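Local structure of DnaJ homolog subfamily C member 10 (Mus musculus, 3APQ) at residues Q2-L7 / E53-E58; G43-I48 / G78-W83; L116-F121 / V194-Q199. The protein acts in the endoplasmic reticulum as a disulfide reductase with a J domain, serving both the correct folding of proteins and the degradation of misfolded ones. All coordinates share one frame; numbering follows the deposited sequence.

Interaction 1 (Q2-L7 / E53-E58); sequences QNFYSL and EVLKDE
Two groups grip the hydroxyl of Y5, the carboxylate of D65 and the guanidinium of R61, while L55 CD2 approaches Y5 OH to 3.8 Å. Anchored at its far end, the ring offers L55 a fixed surface: L55 CD2 makes an off-centre CH-pi contact 4.2 Å from the ring centroid, 30° from the normal, and lies nearest Y5 CZ. Leucine suits the place because the two methyls of its fork lie between the neighbours, L55 CD2 nearest Y5 and L55 CD1 nearest F4 CB, at 3.9 Å. The F4 ring, with CG beside the backbone N (chi1 -70°), runs on past L55 to V54. F4 and V54 cross at roughly a right angle, F4 CE2 standing 3.8 Å from V54 CB, and the beta-branched valine presents a broad apolar flank to the ring. Just ahead of F4, a capping box starts the helix. S6 N gives a hydrogen bond of 2.9 Å to N3 OD1, from above the amide carbonyl plane, and N3 N returns one to S6 OG. Short helix 4-8 lies against the C-terminal part of helix 41-55, and Y64 of helix 58-67 stacks on F4 in the J-domain core.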
loop_
_atom_site.group_PDB
_atom_site.type_symbol
_atom_site.label_atom_id
_atom_site.label_comp_id
_atom_site.label_asym_id
_atom_site.label_seq_id
_atom_site.Cartn_x
_atom_site.Cartn_y
_atom_site.Cartn_z
ATOM N N GLN A 2 17.615 21.665 3.895
ATOM C CA GLN A 2 16.493 20.719 4.062
ATOM C C GLN A 2 16.008 20.116 2.738
ATOM O O GLN A 2 15.996 20.758 1.697
ATOM C CB GLN A 2 15.351 21.443 4.823
ATOM C CG GLN A 2 14.178 20.559 5.252
ATOM C CD GLN A 2 14.601 19.599 6.356
ATOM O OE1 GLN A 2 14.175 19.735 7.511
ATOM N NE2 GLN A 2 15.473 18.644 6.015
ATOM N N ASN A 3 15.596 18.858 2.747
ATOM C CA ASN A 3 14.927 18.308 1.583
ATOM C C ASN A 3 13.890 17.340 2.097
ATOM O O ASN A 3 13.841 17.071 3.311
ATOM C CB ASN A 3 15.949 17.596 0.654
ATOM C CG ASN A 3 16.713 16.480 1.355
ATOM O OD1 ASN A 3 16.141 15.467 1.749
ATOM N ND2 ASN A 3 18.028 16.661 1.480
ATOM N N PHE A 4 13.058 16.791 1.206
ATOM C CA PHE A 4 11.953 15.970 1.675
ATOM C C PHE A 4 12.381 14.728 2.425
ATOM O O PHE A 4 11.665 14.258 3.322
ATOM C CB PHE A 4 11.004 15.582 0.514
ATOM C CG PHE A 4 10.198 16.718 -0.039
ATOM C CD1 PHE A 4 9.970 17.890 0.709
ATOM C CD2 PHE A 4 9.616 16.592 -1.306
ATOM C CE1 PHE A 4 9.219 18.922 0.200
ATOM C CE2 PHE A 4 8.853 17.610 -1.830
ATOM C CZ PHE A 4 8.656 18.799 -1.065
ATOM N N TYR A 5 13.500 14.153 1.980
ATOM C CA TYR A 5 14.074 12.967 2.600
ATOM C C TYR A 5 14.520 13.234 4.035
ATOM O O TYR A 5 14.118 12.535 4.957
ATOM C CB TYR A 5 15.256 12.515 1.734
ATOM C CG TYR A 5 14.789 12.017 0.390
ATOM C CD1 TYR A 5 14.069 10.847 0.302
ATOM C CD2 TYR A 5 15.066 12.720 -0.768
ATOM C CE1 TYR A 5 13.619 10.369 -0.943
ATOM C CE2 TYR A 5 14.634 12.284 -2.020
ATOM C CZ TYR A 5 13.922 11.098 -2.092
ATOM O OH TYR A 5 13.487 10.644 -3.303
ATOM N N SER A 6 15.359 14.257 4.218
ATOM C CA SER A 6 15.838 14.567 5.559
ATOM C C SER A 6 14.701 15.057 6.453
ATOM O O SER A 6 14.715 14.787 7.658
ATOM C CB SER A 6 17.033 15.519 5.498
ATOM O OG SER A 6 16.664 16.769 4.940
ATOM N N LEU A 7 13.668 15.689 5.873
ATOM C CA LEU A 7 12.508 16.064 6.681
ATOM C C LEU A 7 11.842 14.827 7.287
ATOM O O LEU A 7 11.415 14.814 8.470
ATOM C CB LEU A 7 11.521 16.879 5.846
ATOM C CG LEU A 7 10.417 17.611 6.628
ATOM C CD1 LEU A 7 10.943 18.698 7.618
ATOM C CD2 LEU A 7 9.393 18.219 5.618
ATOM N N GLU A 53 3.386 13.489 0.476
ATOM C CA GLU A 53 2.559 13.358 -0.737
ATOM C C GLU A 53 3.358 13.412 -2.043
ATOM O O GLU A 53 2.932 12.896 -3.090
ATOM C CB GLU A 53 1.376 14.326 -0.735
ATOM C CG GLU A 53 0.489 14.084 0.502
ATOM C CD GLU A 53 -0.934 14.527 0.357
ATOM O OE1 GLU A 53 -1.188 15.614 -0.226
ATOM O OE2 GLU A 53 -1.809 13.766 0.850
ATOM N N VAL A 54 4.521 14.038 -1.999
ATOM C CA VAL A 54 5.337 14.053 -3.207
ATOM C C VAL A 54 6.120 12.709 -3.313
ATOM O O VAL A 54 6.103 12.031 -4.357
ATOM C CB VAL A 54 6.257 15.286 -3.270
ATOM C CG1 VAL A 54 7.407 15.044 -4.322
ATOM C CG2 VAL A 54 5.411 16.549 -3.589
ATOM N N LEU A 55 6.719 12.297 -2.218
ATOM C CA LEU A 55 7.598 11.125 -2.237
ATOM C C LEU A 55 6.784 9.855 -2.451
ATOM O O LEU A 55 7.279 8.919 -3.048
ATOM C CB LEU A 55 8.420 11.046 -0.965
ATOM C CG LEU A 55 9.438 12.141 -0.722
ATOM C CD1 LEU A 55 10.174 11.782 0.591
ATOM C CD2 LEU A 55 10.392 12.266 -1.929
ATOM N N LYS A 56 5.530 9.837 -2.001
ATOM C CA LYS A 56 4.689 8.646 -2.174
ATOM C C LYS A 56 4.341 8.326 -3.607
ATOM O O LYS A 56 3.949 7.216 -3.889
ATOM C CB LYS A 56 3.352 8.742 -1.367
ATOM C CG LYS A 56 2.287 9.625 -1.997
ATOM C CD LYS A 56 0.985 9.564 -1.172
ATOM C CE LYS A 56 -0.278 9.810 -1.987
ATOM N NZ LYS A 56 -0.652 8.794 -3.042
ATOM N N ASP A 57 4.451 9.278 -4.513
ATOM C CA ASP A 57 3.999 9.052 -5.873
ATOM C C ASP A 57 5.219 8.891 -6.765
ATOM O O ASP A 57 6.102 9.758 -6.757
ATOM C CB ASP A 57 3.204 10.272 -6.304
ATOM C CG ASP A 57 2.759 10.205 -7.747
ATOM O OD1 ASP A 57 1.553 10.015 -7.937
ATOM O OD2 ASP A 57 3.572 10.345 -8.688
ATOM N N GLU A 58 5.288 7.809 -7.538
ATOM C CA GLU A 58 6.511 7.578 -8.335
ATOM C C GLU A 58 6.878 8.711 -9.293
ATOM O O GLU A 58 8.057 9.098 -9.352
ATOM C CB GLU A 58 6.503 6.263 -9.108
ATOM C CG GLU A 58 7.665 6.250 -10.161
ATOM C CD GLU A 58 7.781 4.960 -10.931
ATOM O OE1 GLU A 58 6.885 4.691 -11.771
ATOM O OE2 GLU A 58 8.777 4.228 -10.702
#

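Interaction 2 (G43-I48 / G78-W83); sequences GDFLKI and GQYESW
From CB outward, Y80 leans on F45 and L46 of helix 41-55. The first side-chain atom is already engaged: Y80 CB lies 3.5 Å from F45 CE2. The ring begins under the same edge, with F45 CE2 also 3.5 Å from Y80 CG and 3.8 Å from Y80 CD1, and on the other branch Y80 CD2 meets F45 CD2 at 3.7 Å. F45 therefore comes edge-on over one face of the tyrosine, offset toward the CG end. This is a T-shaped pair, with centroids 5.0 Å apart and planes at 83°, in which the C-H rim of one ring points at the pi cloud of the other. F45 has CG anti to the backbone N (chi1 -166°), which carries its ring away from the helix to reach the loop.

From CD2 onward L46 joins as a partner. Its CD2 methyl sits in the plane of the Y80 ring, at the edge, 3.6 Å from Y80 CE2, so that phenylalanine and leucine hold the tyrosine over a face and at a rim. The same methyl, L46 CD2, also rests against G78 O at 3.6 Å, where the loop backbone passes close to the helix. At the tip, Y80 OH is hydrogen-bonded to H42 ND1, which suits a tyrosine: the flat apolar ring packs against the helix and its polar end finds a partner near the helix start.

H31 also meets both aromatic rings, edge-to-face with Y80, and its NE2 is hydrogen-bonded to E81 O. H31 and P32 begin the HPD motif, the signature of J domains through which they stimulate Hsp70 ATPases. The contact lies where the loop after helix 58-67 passes over helix 41-55, beside this J-domain motif.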
loop_
_atom_site.group_PDB
_atom_site.type_symbol
_atom_site.label_atom_id
_atom_site.label_comp_id
_atom_site.label_asym_id
_atom_site.label_seq_id
_atom_site.Cartn_x
_atom_site.Cartn_y
_atom_site.Cartn_z
ATOM N N GLY A 43 1.093 23.830 11.267
ATOM C CA GLY A 43 2.055 24.235 10.198
ATOM C C GLY A 43 3.166 23.224 9.944
ATOM O O GLY A 43 3.476 22.859 8.789
ATOM N N ASP A 44 3.754 22.752 11.052
ATOM C CA ASP A 44 4.785 21.717 11.032
ATOM C C ASP A 44 4.279 20.440 10.295
ATOM O O ASP A 44 4.968 19.852 9.431
ATOM C CB ASP A 44 5.204 21.334 12.478
ATOM C CG ASP A 44 5.674 22.523 13.311
ATOM O OD1 ASP A 44 6.153 23.516 12.730
ATOM O OD2 ASP A 44 5.545 22.481 14.577
ATOM N N PHE A 45 3.074 20.001 10.642
ATOM C CA PHE A 45 2.542 18.791 10.014
ATOM C C PHE A 45 2.238 18.964 8.512
ATOM O O PHE A 45 2.386 18.014 7.699
ATOM C CB PHE A 45 1.316 18.282 10.763
ATOM C CG PHE A 45 0.907 16.877 10.387
ATOM C CD1 PHE A 45 1.769 15.811 10.643
ATOM C CD2 PHE A 45 -0.294 16.621 9.765
ATOM C CE1 PHE A 45 1.410 14.504 10.291
ATOM C CE2 PHE A 45 -0.667 15.322 9.413
ATOM C CZ PHE A 45 0.172 14.273 9.681
ATOM N N LEU A 46 1.733 20.139 8.151
ATOM C CA LEU A 46 1.492 20.465 6.734
ATOM C C LEU A 46 2.787 20.212 5.910
ATOM O O LEU A 46 2.720 19.652 4.818
ATOM C CB LEU A 46 1.020 21.937 6.589
ATOM C CG LEU A 46 -0.420 22.301 6.990
ATOM C CD1 LEU A 46 -0.780 23.649 6.446
ATOM C CD2 LEU A 46 -1.401 21.302 6.472
ATOM N N LYS A 47 3.941 20.634 6.438
ATOM C CA LYS A 47 5.217 20.479 5.727
ATOM C C LYS A 47 5.591 19.013 5.577
ATOM O O LYS A 47 6.073 18.620 4.540
ATOM C CB LYS A 47 6.363 21.162 6.453
ATOM C CG LYS A 47 6.270 22.702 6.545
ATOM C CD LYS A 47 7.235 23.360 7.600
ATOM C CE LYS A 47 8.740 22.952 7.458
ATOM N NZ LYS A 47 9.119 21.642 8.173
ATOM N N ILE A 48 5.397 18.235 6.642
ATOM C CA ILE A 48 5.712 16.785 6.598
ATOM C C ILE A 48 4.740 16.124 5.624
ATOM O O ILE A 48 5.119 15.274 4.820
ATOM C CB ILE A 48 5.579 16.111 8.026
ATOM C CG1 ILE A 48 6.631 16.552 9.019
ATOM C CG2 ILE A 48 5.593 14.589 7.937
ATOM C CD1 ILE A 48 7.818 17.274 8.426
ATOM N N GLY A 78 -1.981 20.144 1.794
ATOM C CA GLY A 78 -2.619 20.685 2.993
ATOM C C GLY A 78 -3.739 19.845 3.587
ATOM O O GLY A 78 -4.308 20.219 4.620
ATOM N N GLN A 79 -4.083 18.732 2.942
ATOM C CA GLN A 79 -5.260 17.977 3.373
ATOM C C GLN A 79 -4.788 16.707 4.040
ATOM O O GLN A 79 -4.320 15.804 3.363
ATOM C CB GLN A 79 -6.117 17.636 2.176
ATOM C CG GLN A 79 -6.851 18.817 1.591
ATOM C CD GLN A 79 -7.687 18.395 0.403
ATOM O OE1 GLN A 79 -8.669 17.653 0.560
ATOM N NE2 GLN A 79 -7.301 18.852 -0.809
ATOM N N TYR A 80 -4.870 16.648 5.363
ATOM C CA TYR A 80 -4.389 15.471 6.045
ATOM C C TYR A 80 -5.579 14.813 6.724
ATOM O O TYR A 80 -6.653 15.366 6.783
ATOM C CB TYR A 80 -3.214 15.751 7.010
ATOM C CG TYR A 80 -3.480 16.838 8.025
ATOM C CD1 TYR A 80 -4.231 16.584 9.167
ATOM C CD2 TYR A 80 -2.990 18.143 7.818
ATOM C CE1 TYR A 80 -4.503 17.595 10.072
ATOM C CE2 TYR A 80 -3.235 19.162 8.726
ATOM C CZ TYR A 80 -3.983 18.887 9.852
ATOM O OH TYR A 80 -4.230 19.876 10.750
ATOM N N GLU A 81 -5.359 13.598 7.184
ATOM C CA GLU A 81 -6.377 12.768 7.787
ATOM C C GLU A 81 -6.270 12.795 9.307
ATOM O O GLU A 81 -5.375 13.400 9.864
ATOM C CB GLU A 81 -6.155 11.339 7.279
ATOM C CG GLU A 81 -6.207 11.216 5.726
ATOM C CD GLU A 81 -7.606 11.404 5.157
ATOM O OE1 GLU A 81 -8.633 11.229 5.862
ATOM O OE2 GLU A 81 -7.682 11.726 3.953
ATOM N N SER A 82 -7.199 12.121 9.965
ATOM C CA SER A 82 -7.216 12.043 11.418
ATOM C C SER A 82 -6.052 11.208 11.982
ATOM O O SER A 82 -5.474 10.346 11.283
ATOM C CB SER A 82 -8.562 11.447 11.850
ATOM O OG SER A 82 -8.604 10.056 11.534
ATOM N N TRP A 83 -5.720 11.432 13.256
ATOM C CA TRP A 83 -4.734 10.584 13.920
ATOM C C TRP A 83 -5.119 9.111 13.790
ATOM O O TRP A 83 -4.256 8.256 13.573
ATOM C CB TRP A 83 -4.627 10.926 15.396
ATOM C CG TRP A 83 -3.568 10.184 16.156
ATOM C CD1 TRP A 83 -2.266 10.586 16.350
ATOM C CD2 TRP A 83 -3.740 8.980 16.895
ATOM N NE1 TRP A 83 -1.603 9.653 17.125
ATOM C CE2 TRP A 83 -2.486 8.674 17.491
ATOM C CE3 TRP A 83 -4.827 8.084 17.082
ATOM C CZ2 TRP A 83 -2.278 7.523 18.265
ATOM C CZ3 TRP A 83 -4.608 6.944 17.869
ATOM C CH2 TRP A 83 -3.346 6.663 18.420
#

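Interaction 3 (L116-F121 / V194-Q199); sequences LWFVNF and VAFAMQ
The rings of F118 and F196 meet at a slant, their planes at 46° and their centroids 5.2 Å apart, a geometry that is neither a stack nor a T. The closest approach lies at the end of the strand residue, where F118 CZ is 3.6 Å from F196 CD2 and equally near F196 CE2. Next to it, F118 CE2 stands 3.7 Å from F196 CE2. The CD2 and CE2 atoms of F196 thus meet the outer end of F118. Both side chains have CG anti to the backbone N, chi1 -172° in F118 and 174° in F196, and both reach well out from their backbones. Phenylalanine suits both places, its long, flat, apolar ring spanning the gap between sheet and helix.

This is the sheet-to-helix packing of the thioredoxin fold: strand 117-122 is the middle strand of the mixed sheet, and helix 190-202, the last of the domain, lies against one of its faces. Helix 127-142, which begins by the redox-active pair C126 and C129, packs beside it. Its W136 meets F118 edge-to-face, and its F139 touches A197.

Nearer the helix backbone, A197 takes over from F196. Its methyl CB lies 4.2 Å from F118 CD1, the looser of the two contacts made by this phenylalanine, and so small a side chain lets the helix run close, with F118 CA and A197 CA 7.4 Å apart. Two residues earlier in the chain, L116 also points toward the helix, but its CD2 only grazes it, 4.5 Å from A197 O. Backbone hydrogen bonds to R148 and G150 of the adjacent strand hold the F118 backbone from which the side chain springs, while Y184 meets F196 edge-to-face and I174 touches it as well.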
loop_
_atom_site.group_PDB
_atom_site.type_symbol
_atom_site.label_atom_id
_atom_site.label_comp_id
_atom_site.label_asym_id
_atom_site.label_seq_id
_atom_site.Cartn_x
_atom_site.Cartn_y
_atom_site.Cartn_z
ATOM N N LEU A 116 3.027 -16.880 -9.628
ATOM C CA LEU A 116 1.623 -16.884 -9.218
ATOM C C LEU A 116 1.429 -15.845 -8.070
ATOM O O LEU A 116 2.110 -15.944 -7.056
ATOM C CB LEU A 116 1.229 -18.277 -8.747
ATOM C CG LEU A 116 -0.177 -18.421 -8.132
ATOM C CD1 LEU A 116 -1.192 -18.118 -9.222
ATOM C CD2 LEU A 116 -0.457 -19.784 -7.561
ATOM N N TRP A 117 0.564 -14.865 -8.274
ATOM C CA TRP A 117 0.324 -13.809 -7.264
ATOM C C TRP A 117 -1.128 -13.805 -6.836
ATOM O O TRP A 117 -2.047 -13.815 -7.701
ATOM C CB TRP A 117 0.627 -12.452 -7.868
ATOM C CG TRP A 117 2.069 -12.083 -7.834
ATOM C CD1 TRP A 117 3.030 -12.354 -8.794
ATOM C CD2 TRP A 117 2.733 -11.328 -6.803
ATOM N NE1 TRP A 117 4.245 -11.786 -8.409
ATOM C CE2 TRP A 117 4.096 -11.182 -7.191
ATOM C CE3 TRP A 117 2.314 -10.786 -5.581
ATOM C CZ2 TRP A 117 5.044 -10.483 -6.406
ATOM C CZ3 TRP A 117 3.257 -10.089 -4.802
ATOM C CH2 TRP A 117 4.613 -9.973 -5.216
ATOM N N PHE A 118 -1.388 -13.692 -5.542
ATOM C CA PHE A 118 -2.737 -13.564 -5.053
ATOM C C PHE A 118 -2.763 -12.233 -4.315
ATOM O O PHE A 118 -1.998 -12.045 -3.339
ATOM C CB PHE A 118 -2.966 -14.728 -4.094
ATOM C CG PHE A 118 -4.399 -14.894 -3.614
ATOM C CD1 PHE A 118 -4.643 -15.779 -2.577
ATOM C CD2 PHE A 118 -5.509 -14.260 -4.241
ATOM C CE1 PHE A 118 -5.964 -16.015 -2.125
ATOM C CE2 PHE A 118 -6.804 -14.475 -3.792
ATOM C CZ PHE A 118 -7.046 -15.355 -2.724
ATOM N N VAL A 119 -3.559 -11.307 -4.848
ATOM C CA VAL A 119 -3.531 -9.909 -4.451
ATOM C C VAL A 119 -4.880 -9.437 -3.858
ATOM O O VAL A 119 -5.959 -9.697 -4.412
ATOM C CB VAL A 119 -3.171 -9.026 -5.672
ATOM C CG1 VAL A 119 -3.173 -7.497 -5.287
ATOM C CG2 VAL A 119 -1.812 -9.466 -6.215
ATOM N N ASN A 120 -4.776 -8.764 -2.716
ATOM C CA ASN A 120 -5.889 -8.169 -2.011
ATOM C C ASN A 120 -5.918 -6.700 -2.385
ATOM O O ASN A 120 -4.996 -5.944 -1.989
ATOM C CB ASN A 120 -5.653 -8.316 -0.507
ATOM C CG ASN A 120 -6.676 -7.584 0.335
ATOM O OD1 ASN A 120 -7.623 -6.991 -0.184
ATOM N ND2 ASN A 120 -6.521 -7.677 1.649
ATOM N N PHE A 121 -6.945 -6.319 -3.149
ATOM C CA PHE A 121 -7.210 -4.921 -3.526
ATOM C C PHE A 121 -8.127 -4.339 -2.461
ATOM O O PHE A 121 -9.280 -4.778 -2.296
ATOM C CB PHE A 121 -7.899 -4.796 -4.896
ATOM C CG PHE A 121 -7.020 -5.176 -6.057
ATOM C CD1 PHE A 121 -6.345 -4.209 -6.772
ATOM C CD2 PHE A 121 -6.926 -6.510 -6.453
ATOM C CE1 PHE A 121 -5.530 -4.572 -7.849
ATOM C CE2 PHE A 121 -6.096 -6.886 -7.522
ATOM C CZ PHE A 121 -5.413 -5.906 -8.217
ATOM N N VAL A 194 -6.533 -20.523 1.927
ATOM C CA VAL A 194 -5.477 -21.543 1.734
ATOM C C VAL A 194 -5.880 -22.563 0.660
ATOM O O VAL A 194 -5.115 -22.781 -0.269
ATOM C CB VAL A 194 -5.120 -22.255 3.006
ATOM C CG1 VAL A 194 -4.176 -23.439 2.707
ATOM C CG2 VAL A 194 -4.438 -21.270 4.022
ATOM N N ALA A 195 -7.114 -23.094 0.754
ATOM C CA ALA A 195 -7.632 -24.109 -0.200
ATOM C C ALA A 195 -7.731 -23.527 -1.604
ATOM O O ALA A 195 -7.449 -24.192 -2.604
ATOM C CB ALA A 195 -8.975 -24.608 0.245
ATOM N N PHE A 196 -8.093 -22.263 -1.683
ATOM C CA PHE A 196 -8.143 -21.610 -2.982
ATOM C C PHE A 196 -6.747 -21.387 -3.557
ATOM O O PHE A 196 -6.534 -21.666 -4.734
ATOM C CB PHE A 196 -8.905 -20.291 -2.891
ATOM C CG PHE A 196 -8.901 -19.473 -4.150
ATOM C CD1 PHE A 196 -9.837 -19.697 -5.159
ATOM C CD2 PHE A 196 -8.025 -18.411 -4.280
ATOM C CE1 PHE A 196 -9.858 -18.897 -6.320
ATOM C CE2 PHE A 196 -8.031 -17.584 -5.433
ATOM C CZ PHE A 196 -8.941 -17.808 -6.445
ATOM N N ALA A 197 -5.840 -20.825 -2.759
ATOM C CA ALA A 197 -4.501 -20.540 -3.223
ATOM C C ALA A 197 -3.811 -21.835 -3.639
ATOM O O ALA A 197 -3.159 -21.896 -4.698
ATOM C CB ALA A 197 -3.695 -19.842 -2.165
ATOM N N MET A 198 -4.017 -22.875 -2.845
ATOM C CA MET A 198 -3.337 -24.142 -3.080
ATOM C C MET A 198 -3.849 -24.862 -4.318
ATOM O O MET A 198 -3.069 -25.547 -4.983
ATOM C CB MET A 198 -3.469 -25.054 -1.869
ATOM C CG MET A 198 -2.627 -24.625 -0.696
ATOM S SD MET A 198 -0.883 -24.460 -1.067
ATOM C CE MET A 198 -0.525 -26.219 -1.327
ATOM N N GLN A 199 -5.132 -24.757 -4.661
ATOM C CA GLN A 199 -5.486 -25.312 -5.975
ATOM C C GLN A 199 -4.745 -24.617 -7.115
ATOM O O GLN A 199 -4.359 -25.247 -8.069
ATOM C CB GLN A 199 -7.002 -25.422 -6.228
ATOM C CG GLN A 199 -7.684 -24.155 -6.520
ATOM C CD GLN A 199 -9.197 -24.316 -6.460
ATOM O OE1 GLN A 199 -9.858 -24.306 -7.486
ATOM N NE2 GLN A 199 -9.745 -24.483 -5.248
#

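In the fold
Interactions 1 and 2 belong together, at the J-domain end of the chain, their centres about 14 Å apart. Both use helix 41-55, interaction 2 near its start and interaction 1 at its end, and their segments alternate along the sequence, so that the two closures interlock. They also touch directly, L7 of the one packing on I48 of the other. Interaction 3 comes later in the chain and lies in the first thioredoxin domain, across the chain's centre, with its own centre about 34 Å from that of interaction 1 and about 37 Å from that of interaction 2. An all-helical chaperone-binding module and a redox module built round a sheet thus each have their own core within one chain.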